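Local coordinates for protein peroxiredoxin (Akkermansia muciniphila, PDB 6KHX) that probably reduces hydrogen peroxide and organic hydroperoxides with a reactive cysteine, as a thiol-dependent peroxidase of the typical 2-Cys peroxiredoxin class, at residues B[23-28]-B[100-105]; B[40-43]-B[48-51]; B[60-65]-B[165-170]; B[139-142]-B[148-151]; B[182-187]-B[192-197]. All coordinates share one frame; numbering follows the deposited sequence.

From the N terminus, contact 1 closes the first long loop, bringing strand 101-103 of the central sheet back against 23-28. Within that loop, contact 2 joins the end of strand 35-40 to the start of helix 48-58, which is followed by helix 60-65. Contact 3 begins on that helix and ends on helix 163-179, so it crosses contact 1 along the chain, and its loop encloses contact 4, the hairpin of strands 138-143 and 149-155. Val169 and Val170 pack on this hairpin. Contact 5 comes last, in the C-terminal arm, and meets contact 3 through Arg168 and Trp187. Contacts 2 to 5 all reach the third subunit.

Contact 1: B[23-28]-B[100-105]; sequences PDFSLD and PIVSDI
Phe25 meets Pro100 and Val102 in a buried, wholly apolar contact inside the thioredoxin fold of this peroxiredoxin, where the short strand 24-25 comes up against strand 101-103 of the central sheet. The phenyl group crosses both partners at about a right angle and divides its carbons between them. At its far end, Phe25 CZ lies 3.5 Å from Pro100 CB, and CE1 touches both CB and CG of the same proline. Along the CD2 and CE2 side the partner is one methyl group: Phe25 CD2 is 3.5 Å from Val102 CG2. The ring gets there because its CG stands trans to the main-chain nitrogen (chi1 -177°), carrying the phenyl group away from its own strand. In Val102 the trans place is taken by CG1, which leaves CG2 beside the nitrogen and directed at the ring. Pro100 and Val102 point to the same side of their strand, whereas the intervening Ile101 turns the other way, to Tyr41 and helix 78-85. Ala15 and Val71 of the neighbouring strands also touch the Phe25 ring, and the main chain places it through a G1 beta bulge in which Asp24 and Phe25 both face Ala13. Replacing Phe25 with an alanine would probably leave the Pro100 ring and Val102 CG2 without their shared partner and open a gap between the strands. Just past the ring the chain bends in an ST turn, with Asp28 N donating to Ser26 OG at 3.2 Å, nearly straight at 171°.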
# COMPACT_ATOMS: atom_id res chain seq x y z
N PRO B 23 -20.86 23.50 -32.50
CA PRO B 23 -20.05 23.01 -31.38
C PRO B 23 -20.71 23.25 -30.04
O PRO B 23 -21.67 24.03 -29.94
CB PRO B 23 -18.76 23.81 -31.52
CG PRO B 23 -19.24 25.13 -32.04
CD PRO B 23 -20.45 24.85 -32.91
N ASP B 24 -20.18 22.61 -29.00
CA ASP B 24 -20.54 22.90 -27.62
C ASP B 24 -22.03 22.68 -27.36
O ASP B 24 -22.68 23.46 -26.65
CB ASP B 24 -20.11 24.32 -27.24
CG ASP B 24 -18.66 24.59 -27.58
OD1 ASP B 24 -17.80 23.72 -27.29
OD2 ASP B 24 -18.36 25.66 -28.15
N PHE B 25 -22.60 21.63 -27.95
CA PHE B 25 -23.97 21.27 -27.64
C PHE B 25 -24.03 20.57 -26.29
O PHE B 25 -23.26 19.64 -26.03
CB PHE B 25 -24.58 20.36 -28.72
CG PHE B 25 -26.03 20.04 -28.46
CD1 PHE B 25 -27.03 20.88 -28.93
CD2 PHE B 25 -26.39 18.92 -27.73
CE1 PHE B 25 -28.37 20.60 -28.68
CE2 PHE B 25 -27.72 18.63 -27.48
CZ PHE B 25 -28.71 19.48 -27.95
N SER B 26 -24.95 21.01 -25.45
CA SER B 26 -25.10 20.46 -24.10
C SER B 26 -26.57 20.51 -23.74
O SER B 26 -27.33 21.33 -24.25
CB SER B 26 -24.26 21.25 -23.09
OG SER B 26 -24.51 20.81 -21.77
N LEU B 27 -26.96 19.66 -22.79
CA LEU B 27 -28.33 19.70 -22.31
C LEU B 27 -28.54 20.79 -21.26
O LEU B 27 -29.67 20.95 -20.78
CB LEU B 27 -28.74 18.33 -21.74
CG LEU B 27 -28.66 17.15 -22.71
CD1 LEU B 27 -29.26 15.89 -22.11
CD2 LEU B 27 -29.33 17.48 -24.05
N ASP B 28 -27.49 21.54 -20.91
CA ASP B 28 -27.64 22.68 -20.00
C ASP B 28 -28.72 23.64 -20.49
O ASP B 28 -29.51 24.15 -19.70
CB ASP B 28 -26.31 23.41 -19.86
CG ASP B 28 -25.32 22.65 -18.99
OD1 ASP B 28 -25.72 21.65 -18.35
OD2 ASP B 28 -24.13 23.05 -18.96
N PRO B 100 -31.42 17.95 -32.70
CA PRO B 100 -29.97 17.77 -32.50
C PRO B 100 -29.57 16.31 -32.48
O PRO B 100 -30.21 15.48 -31.82
CB PRO B 100 -29.71 18.44 -31.14
CG PRO B 100 -30.86 19.36 -30.94
CD PRO B 100 -32.03 18.67 -31.57
N ILE B 101 -28.51 15.99 -33.22
CA ILE B 101 -27.88 14.68 -33.19
C ILE B 101 -26.46 14.89 -32.69
O ILE B 101 -25.62 15.45 -33.41
CB ILE B 101 -27.89 13.99 -34.56
CG1 ILE B 101 -29.30 14.04 -35.16
CG2 ILE B 101 -27.38 12.56 -34.41
CD1 ILE B 101 -29.40 13.49 -36.57
N VAL B 102 -26.20 14.46 -31.45
CA VAL B 102 -24.93 14.71 -30.78
C VAL B 102 -23.88 13.71 -31.24
O VAL B 102 -24.17 12.52 -31.43
CB VAL B 102 -25.13 14.64 -29.25
CG1 VAL B 102 -23.80 14.84 -28.52
CG2 VAL B 102 -26.15 15.65 -28.81
N SER B 103 -22.65 14.18 -31.39
CA SER B 103 -21.52 13.31 -31.71
C SER B 103 -20.77 12.99 -30.42
O SER B 103 -20.04 13.84 -29.89
CB SER B 103 -20.60 13.98 -32.73
OG SER B 103 -19.38 13.27 -32.85
N ASP B 104 -20.93 11.76 -29.92
CA ASP B 104 -20.19 11.28 -28.75
C ASP B 104 -18.86 10.68 -29.20
O ASP B 104 -18.57 9.50 -28.99
CB ASP B 104 -21.03 10.27 -27.98
CG ASP B 104 -20.34 9.77 -26.70
OD1 ASP B 104 -19.42 10.45 -26.19
OD2 ASP B 104 -20.71 8.68 -26.22
N ILE B 105 -18.05 11.54 -29.81
CA ILE B 105 -16.87 11.08 -30.54
C ILE B 105 -15.84 10.45 -29.61
O ILE B 105 -15.06 9.58 -30.04
CB ILE B 105 -16.28 12.25 -31.34
CG1 ILE B 105 -15.28 11.76 -32.39
CG2 ILE B 105 -15.63 13.27 -30.41
CD1 ILE B 105 -15.10 12.73 -33.54

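Contact 2: B[40-43]-B[48-51]; sequences FYPK and VCPT
Cys49 faces Tyr41 and Pro42 across the active-site loop of the peroxiredoxin fold, between the end of strand 35-40 and the first turn of helix 48-58. Pro42, Thr46 and Cys49 fit the PxxxTxxC signature of the family, so Cys49 probably is the peroxidatic cysteine. The sulfur makes two kinds of contact. It lies against the proline ring, with Cys49 SG 3.6 Å from Pro42 CD and only slightly farther from CG, and it makes a sulfur-aromatic contact with Tyr41, reaching the ring obliquely, 5.3 Å from Cys49 SG to the Tyr41 centroid. Its chi1 of -42° keeps SG on the side of the main-chain nitrogen and turned to the loop. Apolar packing is completed by the methylene group: Cys49 CB is 3.6 Å from Tyr41 CD2. The Tyr41 ring can receive it because its CG sits between N and C of its own backbone (chi1 63°), and Lys43 O lies in the plane of that ring, at its edge. Side chains of Arg138 and Trp84 pack on both Tyr41 and Cys49, enclosing the contact further. Among the polar groups, Tyr41 OH bonds to Asp44, and Lys43 NZ forms salt bridges with Glu133 and with Glu78 of the second subunit. Val48 packs on Cys183 of the third subunit. One turn into the helix, Thr51 OG1 accepts from Leu185 N of that subunit and donates to Val48 O at 2.7 Å, in the carbonyl plane and on a lone pair.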
# COMPACT_ATOMS: atom_id res chain seq x y z
N PHE B 40 -29.73 7.08 -27.57
CA PHE B 40 -28.50 6.60 -28.18
C PHE B 40 -28.81 5.45 -29.13
O PHE B 40 -29.62 4.57 -28.81
CB PHE B 40 -27.52 6.10 -27.11
CG PHE B 40 -27.14 7.12 -26.07
CD1 PHE B 40 -28.00 7.41 -25.02
CD2 PHE B 40 -25.92 7.78 -26.13
CE1 PHE B 40 -27.66 8.35 -24.06
CE2 PHE B 40 -25.57 8.71 -25.17
CZ PHE B 40 -26.43 9.00 -24.13
N TYR B 41 -28.11 5.44 -30.26
CA TYR B 41 -28.11 4.38 -31.26
C TYR B 41 -26.67 4.05 -31.63
O TYR B 41 -25.78 4.89 -31.46
CB TYR B 41 -28.89 4.80 -32.52
CG TYR B 41 -28.30 5.98 -33.26
CD1 TYR B 41 -28.57 7.28 -32.85
CD2 TYR B 41 -27.48 5.79 -34.36
CE1 TYR B 41 -28.04 8.37 -33.52
CE2 TYR B 41 -26.95 6.87 -35.04
CZ TYR B 41 -27.23 8.15 -34.62
OH TYR B 41 -26.69 9.23 -35.29
N PRO B 42 -26.41 2.83 -32.15
CA PRO B 42 -25.01 2.39 -32.32
C PRO B 42 -24.22 3.01 -33.46
O PRO B 42 -23.09 3.46 -33.24
CB PRO B 42 -25.16 0.87 -32.53
CG PRO B 42 -26.56 0.67 -32.99
CD PRO B 42 -27.36 1.72 -32.30
N LYS B 43 -24.76 3.03 -34.68
CA LYS B 43 -23.94 3.38 -35.84
C LYS B 43 -24.74 4.16 -36.87
O LYS B 43 -25.85 3.75 -37.22
CB LYS B 43 -23.38 2.11 -36.49
CG LYS B 43 -22.10 1.57 -35.88
CD LYS B 43 -21.70 0.29 -36.58
CE LYS B 43 -20.73 -0.52 -35.75
NZ LYS B 43 -20.49 -1.86 -36.34
N VAL B 48 -31.77 -0.19 -38.26
CA VAL B 48 -32.83 0.26 -37.36
C VAL B 48 -32.63 1.72 -36.98
O VAL B 48 -33.60 2.48 -36.81
CB VAL B 48 -32.88 -0.64 -36.11
CG1 VAL B 48 -33.97 -0.16 -35.15
CG2 VAL B 48 -33.11 -2.07 -36.50
N CYS B 49 -31.38 2.13 -36.84
CA CYS B 49 -31.07 3.48 -36.37
C CYS B 49 -31.72 4.55 -37.24
O CYS B 49 -32.34 5.48 -36.67
CB CYS B 49 -29.55 3.63 -36.28
SG CYS B 49 -28.70 2.15 -35.56
N PRO B 50 -31.64 4.51 -38.58
CA PRO B 50 -32.36 5.53 -39.37
C PRO B 50 -33.87 5.49 -39.18
O PRO B 50 -34.50 6.55 -39.21
CB PRO B 50 -31.95 5.22 -40.82
CG PRO B 50 -31.49 3.82 -40.79
CD PRO B 50 -30.84 3.63 -39.45
N THR B 51 -34.47 4.31 -39.01
CA THR B 51 -35.91 4.29 -38.80
C THR B 51 -36.29 4.96 -37.49
O THR B 51 -37.27 5.70 -37.43
CB THR B 51 -36.44 2.85 -38.86
OG1 THR B 51 -36.20 2.18 -37.61
CG2 THR B 51 -35.75 2.12 -39.97

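Contact 3: B[60-65]-B[165-170]; sequences LGEFDK and EAIRVV
Phe63 and Ile167 form the centre of the contact between helix 60-65 and helix 163-179. Ile167 CD1 lies over one face of the ring and also touches Glu62 CB at 3.8 Å, while Ile167 CG1 meets the rim, 3.6 Å from Phe63 CZ. Ala166 comes from another direction: its CB stands at the ring edge, 4.3 Å from Phe63 CZ. Ile167 places its longer branch beside the backbone N (chi1 -73°), which aims CG1 at the phenyl group. Exchange of Phe63 for an alanine is likely to leave Ile167 and Ala166 without the ring that both touch. The helix segments run almost parallel, 7° apart with axes 11.2 Å distant, so long side chains have to bridge the interval. Beneath them Phe63 also packs on Val68 and Val70, and Val170 of the other helix on Val68, which places both helices on the same face of the central sheet of the thioredoxin fold. Farther out lie the charges. Glu62 pairs with Arg66 and, weakly, with Lys65. Arg168 grips Glu165 side-on through NE and NH2, Arg168 NH2 lying 3.3 Å from Glu165 OE2, and also bonds to Trp187 O and to Gly160 O of the third subunit. The contact across the helices is therefore apolar, and the Glu165-Arg168 pair lies within one helix; Arg66, the partner of Glu62, also packs on Ile167 and Val170.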
# COMPACT_ATOMS: atom_id res chain seq x y z
N LEU B 60 -42.03 14.84 -34.05
CA LEU B 60 -41.41 15.96 -33.36
C LEU B 60 -42.45 16.93 -32.82
O LEU B 60 -42.26 17.52 -31.75
CB LEU B 60 -40.44 16.69 -34.29
CG LEU B 60 -39.44 17.62 -33.59
CD1 LEU B 60 -38.73 16.88 -32.46
CD2 LEU B 60 -38.44 18.17 -34.59
N GLY B 61 -43.57 17.10 -33.53
CA GLY B 61 -44.61 18.00 -33.05
C GLY B 61 -45.23 17.53 -31.75
O GLY B 61 -45.54 18.34 -30.87
N GLU B 62 -45.41 16.21 -31.60
CA GLU B 62 -45.97 15.67 -30.37
C GLU B 62 -45.08 15.97 -29.17
O GLU B 62 -45.59 16.21 -28.06
CB GLU B 62 -46.17 14.16 -30.51
CG GLU B 62 -47.22 13.77 -31.54
CD GLU B 62 -48.59 14.34 -31.22
OE1 GLU B 62 -49.07 14.16 -30.08
OE2 GLU B 62 -49.17 15.00 -32.12
N PHE B 63 -43.76 15.98 -29.36
CA PHE B 63 -42.87 16.33 -28.26
C PHE B 63 -42.80 17.83 -28.05
O PHE B 63 -42.73 18.29 -26.90
CB PHE B 63 -41.48 15.74 -28.50
CG PHE B 63 -41.44 14.24 -28.43
CD1 PHE B 63 -41.45 13.59 -27.20
CD2 PHE B 63 -41.41 13.47 -29.58
CE1 PHE B 63 -41.42 12.21 -27.13
CE2 PHE B 63 -41.38 12.09 -29.51
CZ PHE B 63 -41.38 11.46 -28.28
N ASP B 64 -42.83 18.61 -29.13
CA ASP B 64 -42.86 20.07 -29.00
C ASP B 64 -44.06 20.52 -28.17
O ASP B 64 -43.94 21.40 -27.31
CB ASP B 64 -42.88 20.75 -30.37
CG ASP B 64 -41.58 20.56 -31.13
OD1 ASP B 64 -40.52 20.41 -30.49
OD2 ASP B 64 -41.61 20.58 -32.38
N LYS B 65 -45.24 19.93 -28.43
CA LYS B 65 -46.42 20.31 -27.65
C LYS B 65 -46.23 20.05 -26.16
O LYS B 65 -46.84 20.73 -25.33
CB LYS B 65 -47.66 19.56 -28.15
CG LYS B 65 -48.03 19.82 -29.59
CD LYS B 65 -49.38 19.20 -29.95
CE LYS B 65 -49.49 17.76 -29.50
NZ LYS B 65 -50.79 17.17 -29.92
N GLU B 165 -44.41 4.59 -26.29
CA GLU B 165 -44.01 4.41 -24.90
C GLU B 165 -43.27 5.64 -24.37
O GLU B 165 -43.45 6.03 -23.21
CB GLU B 165 -43.15 3.16 -24.75
CG GLU B 165 -42.74 2.81 -23.31
CD GLU B 165 -43.93 2.62 -22.36
OE1 GLU B 165 -45.02 2.21 -22.82
OE2 GLU B 165 -43.75 2.86 -21.14
N ALA B 166 -42.45 6.27 -25.21
CA ALA B 166 -41.76 7.49 -24.79
C ALA B 166 -42.76 8.60 -24.48
O ALA B 166 -42.69 9.24 -23.42
CB ALA B 166 -40.77 7.93 -25.86
N ILE B 167 -43.72 8.81 -25.38
CA ILE B 167 -44.75 9.83 -25.15
C ILE B 167 -45.59 9.48 -23.92
O ILE B 167 -45.96 10.36 -23.14
CB ILE B 167 -45.60 10.02 -26.42
CG1 ILE B 167 -44.77 10.78 -27.46
CG2 ILE B 167 -46.89 10.77 -26.11
CD1 ILE B 167 -45.41 10.87 -28.80
N ARG B 168 -45.89 8.20 -23.73
CA ARG B 168 -46.70 7.80 -22.58
C ARG B 168 -45.97 8.11 -21.28
O ARG B 168 -46.58 8.61 -20.32
CB ARG B 168 -47.03 6.31 -22.65
CG ARG B 168 -48.08 5.87 -21.65
CD ARG B 168 -48.16 4.36 -21.54
NE ARG B 168 -47.06 3.80 -20.77
CZ ARG B 168 -47.06 3.67 -19.44
NH1 ARG B 168 -48.13 4.05 -18.75
NH2 ARG B 168 -46.02 3.15 -18.81
N VAL B 169 -44.67 7.81 -21.22
CA VAL B 169 -43.90 8.10 -20.02
C VAL B 169 -43.79 9.60 -19.80
O VAL B 169 -43.85 10.08 -18.66
CB VAL B 169 -42.52 7.42 -20.10
CG1 VAL B 169 -41.71 7.74 -18.87
CG2 VAL B 169 -42.68 5.92 -20.22
N VAL B 170 -43.65 10.38 -20.88
CA VAL B 170 -43.65 11.83 -20.75
C VAL B 170 -44.95 12.31 -20.13
O VAL B 170 -44.96 13.12 -19.19
CB VAL B 170 -43.40 12.50 -22.11
CG1 VAL B 170 -43.72 13.99 -22.03
CG2 VAL B 170 -41.96 12.29 -22.55

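Contact 4: B[139-142]-B[148-151]; sequences GLFL and IVRH
Leu140 and His151 both extend CG trans to the main-chain nitrogen (chi1 -178° and 157°), and this brings the Leu140 CD2 methyl to the edge of the imidazole, 3.8 Å from His151 CD2. On the same side of the sheet, Leu142 CB and His151 CB are 3.9 Å apart. Phe141 turns to the other side, where its CD2 edge meets Val149 CG1 at 4.1 Å. The backbones between them belong to the beta hairpin of strands 138-143 and 149-155, and Leu142 with His151 is an antiparallel hydrogen-bonded pair. Leu142 N gives its hydrogen to His151 O at 2.8 Å, and Arg150 N donates to Leu142 O at the same length, meeting that carbonyl almost head-on; Phe141 CA adds a CA-H...O contact to His151 O, 3.3 Å away. His151 ND1 bonds to Asn155 of the third subunit, whose strand prolongs the sheet across the interface, and Arg150 pairs with Asp144 and with Asp156 of that subunit. Both strong main-chain bonds thus centre on Leu142, while the histidine offers its CD2-NE2 edge to Leu140 and ND1 to the neighbour.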
# COMPACT_ATOMS: atom_id res chain seq x y z
N GLY B 139 -30.36 3.14 -26.19
CA GLY B 139 -30.64 3.64 -24.85
C GLY B 139 -31.54 4.87 -24.90
O GLY B 139 -31.36 5.73 -25.76
N LEU B 140 -32.46 4.98 -23.96
CA LEU B 140 -33.36 6.13 -23.96
C LEU B 140 -33.56 6.63 -22.54
O LEU B 140 -33.72 5.84 -21.61
CB LEU B 140 -34.72 5.79 -24.60
CG LEU B 140 -35.72 6.95 -24.69
CD1 LEU B 140 -36.48 6.93 -26.02
CD2 LEU B 140 -36.69 6.93 -23.52
N PHE B 141 -33.52 7.95 -22.38
CA PHE B 141 -33.63 8.60 -21.08
C PHE B 141 -34.63 9.74 -21.14
O PHE B 141 -34.63 10.53 -22.09
CB PHE B 141 -32.28 9.14 -20.58
CG PHE B 141 -31.20 8.11 -20.50
CD1 PHE B 141 -30.50 7.73 -21.65
CD2 PHE B 141 -30.90 7.49 -19.31
CE1 PHE B 141 -29.52 6.77 -21.59
CE2 PHE B 141 -29.92 6.52 -19.24
CZ PHE B 141 -29.23 6.16 -20.38
N LEU B 142 -35.49 9.80 -20.12
CA LEU B 142 -36.37 10.94 -19.89
C LEU B 142 -35.76 11.81 -18.80
O LEU B 142 -35.52 11.34 -17.68
CB LEU B 142 -37.76 10.47 -19.49
CG LEU B 142 -38.72 11.61 -19.15
CD1 LEU B 142 -38.81 12.58 -20.33
CD2 LEU B 142 -40.10 11.09 -18.76
N ILE B 148 -32.89 15.89 -14.08
CA ILE B 148 -32.89 14.62 -13.36
C ILE B 148 -33.54 13.54 -14.21
O ILE B 148 -34.59 13.77 -14.84
CB ILE B 148 -33.59 14.78 -12.00
CG1 ILE B 148 -32.88 15.87 -11.19
CG2 ILE B 148 -33.60 13.46 -11.24
CD1 ILE B 148 -33.67 16.40 -10.05
N VAL B 149 -32.93 12.36 -14.24
CA VAL B 149 -33.44 11.23 -15.01
C VAL B 149 -34.62 10.61 -14.28
O VAL B 149 -34.50 10.22 -13.11
CB VAL B 149 -32.33 10.19 -15.26
CG1 VAL B 149 -32.89 8.98 -16.01
CG2 VAL B 149 -31.17 10.80 -16.03
N ARG B 150 -35.76 10.50 -14.97
CA ARG B 150 -36.96 9.92 -14.40
C ARG B 150 -37.34 8.58 -15.01
O ARG B 150 -38.11 7.83 -14.40
CB ARG B 150 -38.15 10.89 -14.57
CG ARG B 150 -37.95 12.21 -13.86
CD ARG B 150 -37.89 11.95 -12.37
NE ARG B 150 -37.58 13.16 -11.62
CZ ARG B 150 -37.31 13.16 -10.32
NH1 ARG B 150 -37.30 12.01 -9.65
NH2 ARG B 150 -37.03 14.29 -9.69
N HIS B 151 -36.78 8.24 -16.17
CA HIS B 151 -37.09 7.00 -16.86
C HIS B 151 -35.93 6.67 -17.79
O HIS B 151 -35.41 7.55 -18.47
CB HIS B 151 -38.41 7.14 -17.63
CG HIS B 151 -38.55 6.19 -18.78
ND1 HIS B 151 -39.01 4.90 -18.62
CD2 HIS B 151 -38.31 6.34 -20.10
CE1 HIS B 151 -39.04 4.30 -19.80
NE2 HIS B 151 -38.62 5.15 -20.71

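Contact 5: B[182-187]-B[192-197]; sequences VCPLGW and AAMTPS
Val182 and Met194 form a single antiparallel bridge in which Val182 N donates weakly to Met194 O, 2.9 Å away but bent to 129° at the hydrogen, and soon afterwards the first segment reverses in a type II turn from Pro184 to Trp187, with Gly186 at positive phi. The side chains then close around this link. Val182 uses both methyls: CG2 is 4.1 Å from Met194 CB, while CG1 turns to Pro196 CB. Met194 runs straight through its first two torsions and bends at the third, and this hook sets its terminal methyl on the proline, with Met194 CE 3.9 Å from Pro184 CB. The stretch lies in the C-terminal arm that follows the thioredoxin fold, and its Val-Cys-Pro sequence corresponds to the site of the resolving cysteine in typical 2-Cys peroxiredoxins, so Cys183 probably has that role. In keeping with this, Val182 packs on Val48 of the third subunit, and Leu185 on Gly55 of the same subunit. Trp187 holds the other end of the contact. It points the five-membered part of its indole at Ala192, with Trp187 CD1 3.3 Å from Ala192 O at the ring edge, and its NE1 donates to Glu191 O. Ala193 CB lies 4.0 Å from Trp187 NE1 and 3.7 Å from Val182 O. Over one face of the indole sits Cys183 SG, 3.8 Å above the ring plane and displaced toward the rim.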
# COMPACT_ATOMS: atom_id res chain seq x y z
N VAL B 182 -49.98 9.67 -8.68
CA VAL B 182 -49.10 8.67 -9.28
C VAL B 182 -49.86 7.95 -10.38
O VAL B 182 -51.08 7.77 -10.31
CB VAL B 182 -48.55 7.71 -8.21
CG1 VAL B 182 -47.71 8.47 -7.21
CG2 VAL B 182 -49.68 6.98 -7.50
N CYS B 183 -49.14 7.53 -11.42
CA CYS B 183 -49.77 6.95 -12.60
C CYS B 183 -49.69 5.44 -12.54
O CYS B 183 -48.59 4.88 -12.48
CB CYS B 183 -49.10 7.47 -13.87
SG CYS B 183 -49.29 9.26 -14.06
N PRO B 184 -50.82 4.74 -12.55
CA PRO B 184 -50.81 3.28 -12.42
C PRO B 184 -50.38 2.62 -13.72
O PRO B 184 -50.12 3.27 -14.73
CB PRO B 184 -52.27 2.95 -12.09
CG PRO B 184 -53.03 4.03 -12.75
CD PRO B 184 -52.19 5.27 -12.66
N LEU B 185 -50.36 1.29 -13.69
CA LEU B 185 -49.94 0.50 -14.84
C LEU B 185 -50.82 0.80 -16.05
O LEU B 185 -52.04 0.87 -15.95
CB LEU B 185 -50.01 -0.99 -14.50
CG LEU B 185 -49.61 -1.96 -15.61
CD1 LEU B 185 -48.11 -2.09 -15.70
CD2 LEU B 185 -50.24 -3.30 -15.34
N GLY B 186 -50.17 0.99 -17.20
CA GLY B 186 -50.87 1.22 -18.45
C GLY B 186 -51.58 2.55 -18.55
O GLY B 186 -52.37 2.74 -19.48
N TRP B 187 -51.28 3.49 -17.65
CA TRP B 187 -51.97 4.77 -17.66
C TRP B 187 -51.65 5.56 -18.93
O TRP B 187 -50.51 5.58 -19.40
CB TRP B 187 -51.59 5.58 -16.42
CG TRP B 187 -52.24 6.93 -16.36
CD1 TRP B 187 -53.42 7.24 -15.75
CD2 TRP B 187 -51.72 8.15 -16.90
NE1 TRP B 187 -53.68 8.58 -15.90
CE2 TRP B 187 -52.66 9.16 -16.60
CE3 TRP B 187 -50.57 8.48 -17.62
CZ2 TRP B 187 -52.47 10.49 -16.99
CZ3 TRP B 187 -50.39 9.80 -18.01
CH2 TRP B 187 -51.34 10.78 -17.70
N ALA B 192 -57.83 7.78 -15.47
CA ALA B 192 -57.79 8.07 -14.04
C ALA B 192 -56.42 7.73 -13.46
O ALA B 192 -55.92 6.61 -13.63
CB ALA B 192 -58.87 7.28 -13.30
N ALA B 193 -55.81 8.71 -12.78
CA ALA B 193 -54.58 8.46 -12.03
C ALA B 193 -54.94 8.04 -10.61
O ALA B 193 -56.02 7.48 -10.39
CB ALA B 193 -53.67 9.68 -12.04
N MET B 194 -54.08 8.30 -9.64
CA MET B 194 -54.29 7.77 -8.30
C MET B 194 -53.66 8.68 -7.26
O MET B 194 -52.57 9.23 -7.48
CB MET B 194 -53.72 6.36 -8.18
CG MET B 194 -53.82 5.74 -6.80
SD MET B 194 -52.94 4.18 -6.74
CE MET B 194 -53.34 3.56 -8.37
N THR B 195 -54.34 8.83 -6.13
CA THR B 195 -53.79 9.55 -4.98
C THR B 195 -52.85 8.65 -4.20
O THR B 195 -53.25 7.57 -3.75
CB THR B 195 -54.92 10.03 -4.08
OG1 THR B 195 -55.75 10.95 -4.79
CG2 THR B 195 -54.37 10.70 -2.83
N PRO B 196 -51.60 9.07 -3.96
CA PRO B 196 -50.67 8.21 -3.21
C PRO B 196 -50.99 8.14 -1.73
O PRO B 196 -50.31 8.75 -0.90
CB PRO B 196 -49.31 8.87 -3.46
CG PRO B 196 -49.62 10.30 -3.75
CD PRO B 196 -50.94 10.29 -4.47
N SER B 197 -52.02 7.37 -1.38
CA SER B 197 -52.42 7.16 0.00
C SER B 197 -53.12 5.81 0.10
O SER B 197 -53.47 5.19 -0.91
CB SER B 197 -53.33 8.28 0.51
OG SER B 197 -54.59 8.24 -0.15